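Local coordinates for protein dipeptidase (Streptococcus thermophilus, PDB 3PEB) that probably acts as a manganese-dependent dipeptidase of the M24B family, represented here by its N-terminal creatinase/prolidase domain, which lacks the catalytic part of the chain, at residues F46-E51 with A90-T95; N83-I88 with Q116-G121. All coordinates share one frame; numbering follows the deposited sequence.

Contact 1 of 2, residues F46-E51 with A90-T95; sequences FLFVYE and AGLAST. With EDO (1,2-ethanediol), chain H; EDO (1,2-ethanediol), chain C.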
loop_
_atom_site.group_PDB
_atom_site.type_symbol
_atom_site.label_atom_id
_atom_site.label_comp_id
_atom_site.label_asym_id
_atom_site.label_seq_id
_atom_site.Cartn_x
_atom_site.Cartn_y
_atom_site.Cartn_z
ATOM N N PHE A 46 -5.027 -0.497 0.842
ATOM C CA PHE A 46 -3.562 -0.553 0.821
ATOM C C PHE A 46 -3.050 0.278 -0.350
ATOM O O PHE A 46 -3.557 0.155 -1.465
ATOM C CB PHE A 46 -3.048 -1.972 0.622
ATOM C CG PHE A 46 -3.407 -2.919 1.724
ATOM C CD1 PHE A 46 -2.808 -2.836 2.956
ATOM C CD2 PHE A 46 -4.357 -3.919 1.514
ATOM C CE1 PHE A 46 -3.152 -3.737 3.985
ATOM C CE2 PHE A 46 -4.695 -4.827 2.535
ATOM C CZ PHE A 46 -4.098 -4.702 3.772
ATOM N N LEU A 47 -2.032 1.096 -0.084
ATOM C CA LEU A 47 -1.292 1.765 -1.139
ATOM C C LEU A 47 -0.005 0.994 -1.339
ATOM O O LEU A 47 0.812 0.852 -0.408
ATOM C CB LEU A 47 -1.011 3.215 -0.767
ATOM C CG LEU A 47 -0.081 4.012 -1.699
ATOM C CD1 LEU A 47 -0.822 4.331 -2.997
ATOM C CD2 LEU A 47 0.400 5.289 -0.968
ATOM N N PHE A 48 0.181 0.532 -2.566
ATOM C CA PHE A 48 1.359 -0.262 -2.948
ATOM C C PHE A 48 2.348 0.648 -3.664
ATOM O O PHE A 48 2.109 1.060 -4.801
ATOM C CB PHE A 48 0.919 -1.437 -3.846
ATOM C CG PHE A 48 -0.011 -2.383 -3.174
ATOM C CD1 PHE A 48 0.469 -3.299 -2.257
ATOM C CD2 PHE A 48 -1.390 -2.359 -3.441
ATOM C CE1 PHE A 48 -0.394 -4.182 -1.590
ATOM C CE2 PHE A 48 -2.271 -3.235 -2.773
ATOM C CZ PHE A 48 -1.803 -4.149 -1.873
ATOM N N VAL A 49 3.430 1.023 -2.967
ATOM C CA VAL A 49 4.448 1.865 -3.519
ATOM C C VAL A 49 5.635 0.992 -3.918
ATOM O O VAL A 49 6.473 0.629 -3.098
ATOM C CB VAL A 49 4.904 3.016 -2.558
ATOM C CG1 VAL A 49 5.848 3.962 -3.323
ATOM C CG2 VAL A 49 3.685 3.783 -1.999
ATOM N N TYR A 50 5.669 0.633 -5.188
ATOM C CA TYR A 50 6.795 -0.098 -5.745
ATOM C C TYR A 50 8.059 0.738 -5.888
ATOM O O TYR A 50 8.021 1.950 -6.164
ATOM C CB TYR A 50 6.434 -0.688 -7.087
ATOM C CG TYR A 50 5.481 -1.866 -7.028
ATOM C CD1 TYR A 50 5.940 -3.152 -6.734
ATOM C CD2 TYR A 50 4.117 -1.699 -7.270
ATOM C CE1 TYR A 50 5.089 -4.224 -6.690
ATOM C CE2 TYR A 50 3.252 -2.764 -7.252
ATOM C CZ TYR A 50 3.733 -4.031 -6.933
ATOM O OH TYR A 50 2.894 -5.104 -6.937
ATOM N N GLU A 51 9.193 0.061 -5.747
ATOM C CA GLU A 51 10.493 0.681 -5.878
ATOM C C GLU A 51 10.720 1.177 -7.324
ATOM O O GLU A 51 11.232 2.291 -7.524
ATOM C CB GLU A 51 11.558 -0.335 -5.511
ATOM C CG GLU A 51 12.988 0.155 -5.604
ATOM C CD GLU A 51 14.003 -0.968 -5.542
ATOM O OE1 GLU A 51 13.667 -2.146 -5.780
ATOM O OE2 GLU A 51 15.165 -0.663 -5.288
ATOM N N ALA A 90 -4.893 -10.894 -7.828
ATOM C CA ALA A 90 -5.260 -10.896 -9.235
ATOM C C ALA A 90 -4.924 -9.556 -9.903
ATOM O O ALA A 90 -4.615 -9.513 -11.100
ATOM C CB ALA A 90 -6.764 -11.230 -9.404
ATOM N N GLY A 91 -4.953 -8.470 -9.138
ATOM C CA GLY A 91 -4.720 -7.137 -9.711
ATOM C C GLY A 91 -3.268 -6.676 -9.798
ATOM O O GLY A 91 -2.935 -5.844 -10.646
ATOM N N LEU A 92 -2.401 -7.210 -8.948
ATOM C CA LEU A 92 -1.012 -6.793 -8.947
ATOM C C LEU A 92 -0.185 -7.779 -9.766
ATOM O O LEU A 92 -0.209 -8.971 -9.506
ATOM C CB LEU A 92 -0.474 -6.730 -7.526
ATOM C CG LEU A 92 -1.110 -5.740 -6.550
ATOM C CD1 LEU A 92 -0.440 -5.900 -5.176
ATOM C CD2 LEU A 92 -1.009 -4.272 -7.065
ATOM N N ALA A 93 0.599 -7.280 -10.707
ATOM C CA ALA A 93 1.525 -8.136 -11.474
ATOM C C ALA A 93 2.631 -8.725 -10.619
ATOM O O ALA A 93 3.042 -9.891 -10.807
ATOM C CB ALA A 93 2.143 -7.354 -12.621
ATOM N N SER A 94 3.125 -7.945 -9.668
ATOM C CA SER A 94 4.271 -8.383 -8.933
ATOM C C SER A 94 3.925 -8.589 -7.453
ATOM O O SER A 94 3.652 -7.630 -6.740
ATOM C CB SER A 94 5.376 -7.368 -9.063
ATOM O OG SER A 94 6.499 -7.785 -8.325
ATOM N N THR A 95 3.981 -9.842 -7.017
ATOM C CA THR A 95 3.780 -10.175 -5.613
ATOM C C THR A 95 4.922 -11.013 -5.029
ATOM O O THR A 95 4.848 -11.412 -3.885
ATOM C CB THR A 95 2.451 -10.901 -5.426
ATOM O OG1 THR A 95 2.452 -12.102 -6.203
ATOM C CG2 THR A 95 1.272 -9.999 -5.850
HETATM C C1 EDO H . 1.065 -12.669 -8.963
HETATM O O1 EDO H . 2.426 -12.273 -9.172
HETATM C C2 EDO H . 0.213 -11.417 -8.860
HETATM O O2 EDO H . -0.877 -11.405 -9.799
HETATM C C1 EDO C . -3.484 -2.094 -10.363
HETATM O O1 EDO C . -2.301 -2.663 -10.940
HETATM C C2 EDO C . -4.659 -2.205 -11.326
HETATM O O2 EDO C . -4.920 -3.594 -11.537
HETATM O O HOH W 1 2.331 -5.206 -9.535
#
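Phe48, Tyr50 and Leu92 all carry CG anti to their own carbonyl carbon (chi1 -62° in Phe48), and these torsions send the two rings of the strand and the isobutyl group of the loop into the same space. Because Phe48 and Tyr50 are two residues apart on strand 46-50, they leave it on the same side. Leu92 CD1 sits over the centre of the Phe48 ring, 3.8 Å from its centroid and 2° off the ring normal, a CH-pi contact in which the methyl is almost equally far from all six ring carbons. The residue types match: the flat face of Phe48 receives a methyl, and the branched end of Leu92 supplies two, the second, CD2, lying above and just beyond the rim of the same face, near Phe48 CD2.

Tyr50 is longer by its hydroxyl and uses it to meet the backbone beyond Leu92. Its OH donates to Ser94 O at 2.6 Å; the carbonyl oxygen lies in the plane of the ring, at its edge, and receives the bond on a lone pair with a C=O...donor angle of 140°. Water 1 gives a hydrogen to Tyr50 OH at 2.7 Å and accepts one from Ser94 N at 2.9 Å, so both backbone polar atoms of Ser94 are tied to one phenol, the N by way of the water. Tyrosine thus suits the place twice: its ring packs, with Ser94 CB 3.9 Å from Tyr50 CE1, while its hydroxyl takes up Ser94 O directly. Leu92 CB also lies beside the hydroxyl, and Leu21 of the neighbouring strand touches both rings.

Leu92 is the first residue to leave helical geometry after helix 84-91. The arrangement is the helix-to-strand connection of an alpha/beta sandwich, laid against the central mixed sheet of the creatinase/prolidase N-terminal domain.

Contact 2 of 2, residues N83-I88 with Q116-G121; sequences NPWQKI and QTVFEG. With NA (sodium ion), chain M.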
loop_
_atom_site.group_PDB
_atom_site.type_symbol
_atom_site.label_atom_id
_atom_site.label_comp_id
_atom_site.label_asym_id
_atom_site.label_seq_id
_atom_site.Cartn_x
_atom_site.Cartn_y
_atom_site.Cartn_z
ATOM N N ASN A 83 -13.476 -11.613 -2.234
ATOM C CA ASN A 83 -12.370 -11.777 -1.284
ATOM C C ASN A 83 -11.273 -10.749 -1.622
ATOM O O ASN A 83 -10.714 -10.775 -2.722
ATOM C CB ASN A 83 -11.865 -13.229 -1.380
ATOM C CG ASN A 83 -10.717 -13.518 -0.461
ATOM O OD1 ASN A 83 -9.768 -12.755 -0.374
ATOM N ND2 ASN A 83 -10.781 -14.659 0.212
ATOM N N PRO A 84 -10.964 -9.831 -0.688
ATOM C CA PRO A 84 -10.049 -8.749 -1.045
ATOM C C PRO A 84 -8.606 -9.234 -1.303
ATOM O O PRO A 84 -7.933 -8.704 -2.169
ATOM C CB PRO A 84 -10.106 -7.816 0.162
ATOM C CG PRO A 84 -10.548 -8.687 1.315
ATOM C CD PRO A 84 -11.476 -9.702 0.692
ATOM N N TRP A 85 -8.195 -10.295 -0.618
ATOM C CA TRP A 85 -6.843 -10.863 -0.788
ATOM C C TRP A 85 -6.713 -11.470 -2.172
ATOM O O TRP A 85 -5.692 -11.290 -2.836
ATOM C CB TRP A 85 -6.555 -11.908 0.316
ATOM C CG TRP A 85 -6.966 -11.388 1.662
ATOM C CD1 TRP A 85 -8.032 -11.785 2.398
ATOM C CD2 TRP A 85 -6.379 -10.277 2.368
ATOM N NE1 TRP A 85 -8.131 -11.023 3.545
ATOM C CE2 TRP A 85 -7.130 -10.093 3.556
ATOM C CE3 TRP A 85 -5.280 -9.453 2.134
ATOM C CZ2 TRP A 85 -6.814 -9.096 4.507
ATOM C CZ3 TRP A 85 -4.972 -8.453 3.057
ATOM C CH2 TRP A 85 -5.742 -8.294 4.235
ATOM N N GLN A 86 -7.750 -12.191 -2.619
ATOM C CA GLN A 86 -7.771 -12.705 -3.976
ATOM C C GLN A 86 -7.764 -11.567 -5.002
ATOM O O GLN A 86 -7.077 -11.631 -6.014
ATOM C CB GLN A 86 -8.989 -13.605 -4.185
ATOM C CG GLN A 86 -8.940 -14.895 -3.342
ATOM C CD GLN A 86 -10.048 -15.894 -3.700
ATOM O OE1 GLN A 86 -11.215 -15.519 -3.907
ATOM N NE2 GLN A 86 -9.686 -17.170 -3.768
ATOM N N LYS A 87 -8.535 -10.522 -4.747
ATOM C CA LYS A 87 -8.559 -9.372 -5.678
ATOM C C LYS A 87 -7.204 -8.674 -5.789
ATOM O O LYS A 87 -6.750 -8.342 -6.895
ATOM C CB LYS A 87 -9.611 -8.369 -5.241
ATOM C CG LYS A 87 -10.060 -7.463 -6.355
ATOM C CD LYS A 87 -11.078 -8.179 -7.275
ATOM C CE LYS A 87 -11.418 -7.300 -8.488
ATOM N NZ LYS A 87 -12.521 -6.318 -8.208
ATOM N N ILE A 88 -6.546 -8.458 -4.650
ATOM C CA ILE A 88 -5.192 -7.870 -4.669
ATOM C C ILE A 88 -4.238 -8.715 -5.510
ATOM O O ILE A 88 -3.541 -8.207 -6.409
ATOM C CB ILE A 88 -4.643 -7.676 -3.247
ATOM C CG1 ILE A 88 -5.438 -6.605 -2.497
ATOM C CG2 ILE A 88 -3.162 -7.297 -3.280
ATOM C CD1 ILE A 88 -5.259 -6.652 -0.948
ATOM N N GLN A 116 0.301 -11.775 3.923
ATOM C CA GLN A 116 1.188 -12.933 3.798
ATOM C C GLN A 116 0.611 -14.024 2.891
ATOM O O GLN A 116 1.382 -14.843 2.364
ATOM C CB GLN A 116 1.544 -13.536 5.180
ATOM C CG GLN A 116 2.587 -12.739 5.965
ATOM C CD GLN A 116 2.821 -13.356 7.341
ATOM O OE1 GLN A 116 1.999 -13.209 8.254
ATOM N NE2 GLN A 116 3.903 -14.085 7.481
ATOM N N THR A 117 -0.705 -14.054 2.675
ATOM C CA THR A 117 -1.250 -15.014 1.713
ATOM C C THR A 117 -1.019 -14.547 0.251
ATOM O O THR A 117 -1.070 -15.362 -0.665
ATOM C CB THR A 117 -2.744 -15.320 1.892
ATOM O OG1 THR A 117 -3.518 -14.155 1.606
ATOM C CG2 THR A 117 -3.061 -15.857 3.317
ATOM N N VAL A 118 -0.811 -13.249 0.061
ATOM C CA VAL A 118 -0.618 -12.650 -1.268
ATOM C C VAL A 118 0.879 -12.600 -1.624
ATOM O O VAL A 118 1.289 -12.987 -2.721
ATOM C CB VAL A 118 -1.238 -11.244 -1.302
ATOM C CG1 VAL A 118 -0.985 -10.523 -2.656
ATOM C CG2 VAL A 118 -2.754 -11.295 -1.025
ATOM N N PHE A 119 1.689 -12.099 -0.695
ATOM C CA PHE A 119 3.090 -11.791 -0.953
ATOM C C PHE A 119 4.033 -12.823 -0.429
ATOM O O PHE A 119 3.927 -13.231 0.726
ATOM C CB PHE A 119 3.456 -10.432 -0.354
ATOM C CG PHE A 119 2.741 -9.295 -1.010
ATOM C CD1 PHE A 119 3.208 -8.756 -2.208
ATOM C CD2 PHE A 119 1.557 -8.815 -0.488
ATOM C CE1 PHE A 119 2.532 -7.739 -2.817
ATOM C CE2 PHE A 119 0.863 -7.788 -1.106
ATOM C CZ PHE A 119 1.336 -7.247 -2.273
ATOM N N GLU A 120 4.941 -13.229 -1.306
ATOM C CA GLU A 120 6.059 -14.081 -0.963
ATOM C C GLU A 120 7.232 -13.147 -0.695
ATOM O O GLU A 120 7.739 -12.470 -1.630
ATOM C CB GLU A 120 6.399 -15.015 -2.132
ATOM C CG GLU A 120 7.566 -15.984 -1.866
ATOM C CD GLU A 120 7.191 -17.163 -0.969
ATOM O OE1 GLU A 120 6.010 -17.282 -0.549
ATOM O OE2 GLU A 120 8.098 -17.980 -0.693
ATOM N N GLY A 121 7.620 -13.072 0.568
ATOM C CA GLY A 121 8.809 -12.347 0.975
ATOM C C GLY A 121 8.818 -12.012 2.452
ATOM O O GLY A 121 7.881 -12.342 3.190
HETATM NA NA NA M . 3.929 -14.973 2.257
HETATM O O HOH W 2 3.289 -16.469 0.296
HETATM O O HOH W 3 5.152 -13.332 3.555
HETATM O O HOH W 4 3.651 -16.788 3.715
#
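Val118 meets Trp85 and Ile88 through apolar contacts, and no hydrogen bond crosses between the two segments. Its two methyls divide the work: CG1, anti to the backbone N (chi1 176°), reaches Ile88 CG2 at 3.9 Å, while CG2 lies 4.1 Å from Trp85 CB and 3.5 Å from Trp85 O. The side chains of Ile88 and Val118 cross at about a right angle, and beta-branched residues suit such a place because their methyls stand close to the backbone. Val118 CG1 also rests over the rim of one face of its neighbour Phe119. At the exposed margin Thr117 OG1 comes within 4.0 Å of Trp85 CB, although its hydrogen bond goes to Gly114 O.

The packing joins the early part of helix 84-91 to the end of helix 109-118, two helices of the alpha/beta creatinase/prolidase N-terminal domain.

Hydrogen bonds within the first segment cap the start of helix 84-91. Asn83, at the N-cap, accepts from Gln86 N at 3.1 Å through OD1, the donor standing above the carbonyl plane; a second, weak bond comes from Trp85 N. Asparagine suits the position because its short amide side chain folds back to bring OD1 to these first N-H groups.

Metal coordination marks the other segment: a sodium ion is bound by Gln116 O, Phe119 O at 2.3 Å and three waters. Two of these waters donate onward, one to Glu120 OE1 and the other to Gly121 O.

How the contacts relate
Of the four segments, 46-51 comes first, after two helices and a strand; contact 1 closes a loop of 38 residues when the chain, having made strands 56-60 and 75-78 and two helices, returns at 90-95. Contact 2 opens inside that loop, at 83-88, and closes beyond it at 116-121, so the two loops cross rather than nest. Helix 84-91 serves both, with its early turns in contact 2 and its end in contact 1. The contacts also touch directly: Phe48 CE1 packs against Phe119 CZ, and Thr95 O probably accepts a hydrogen bond from Glu120 N. Together they tie the central sheet to helices 84-91 and 109-118.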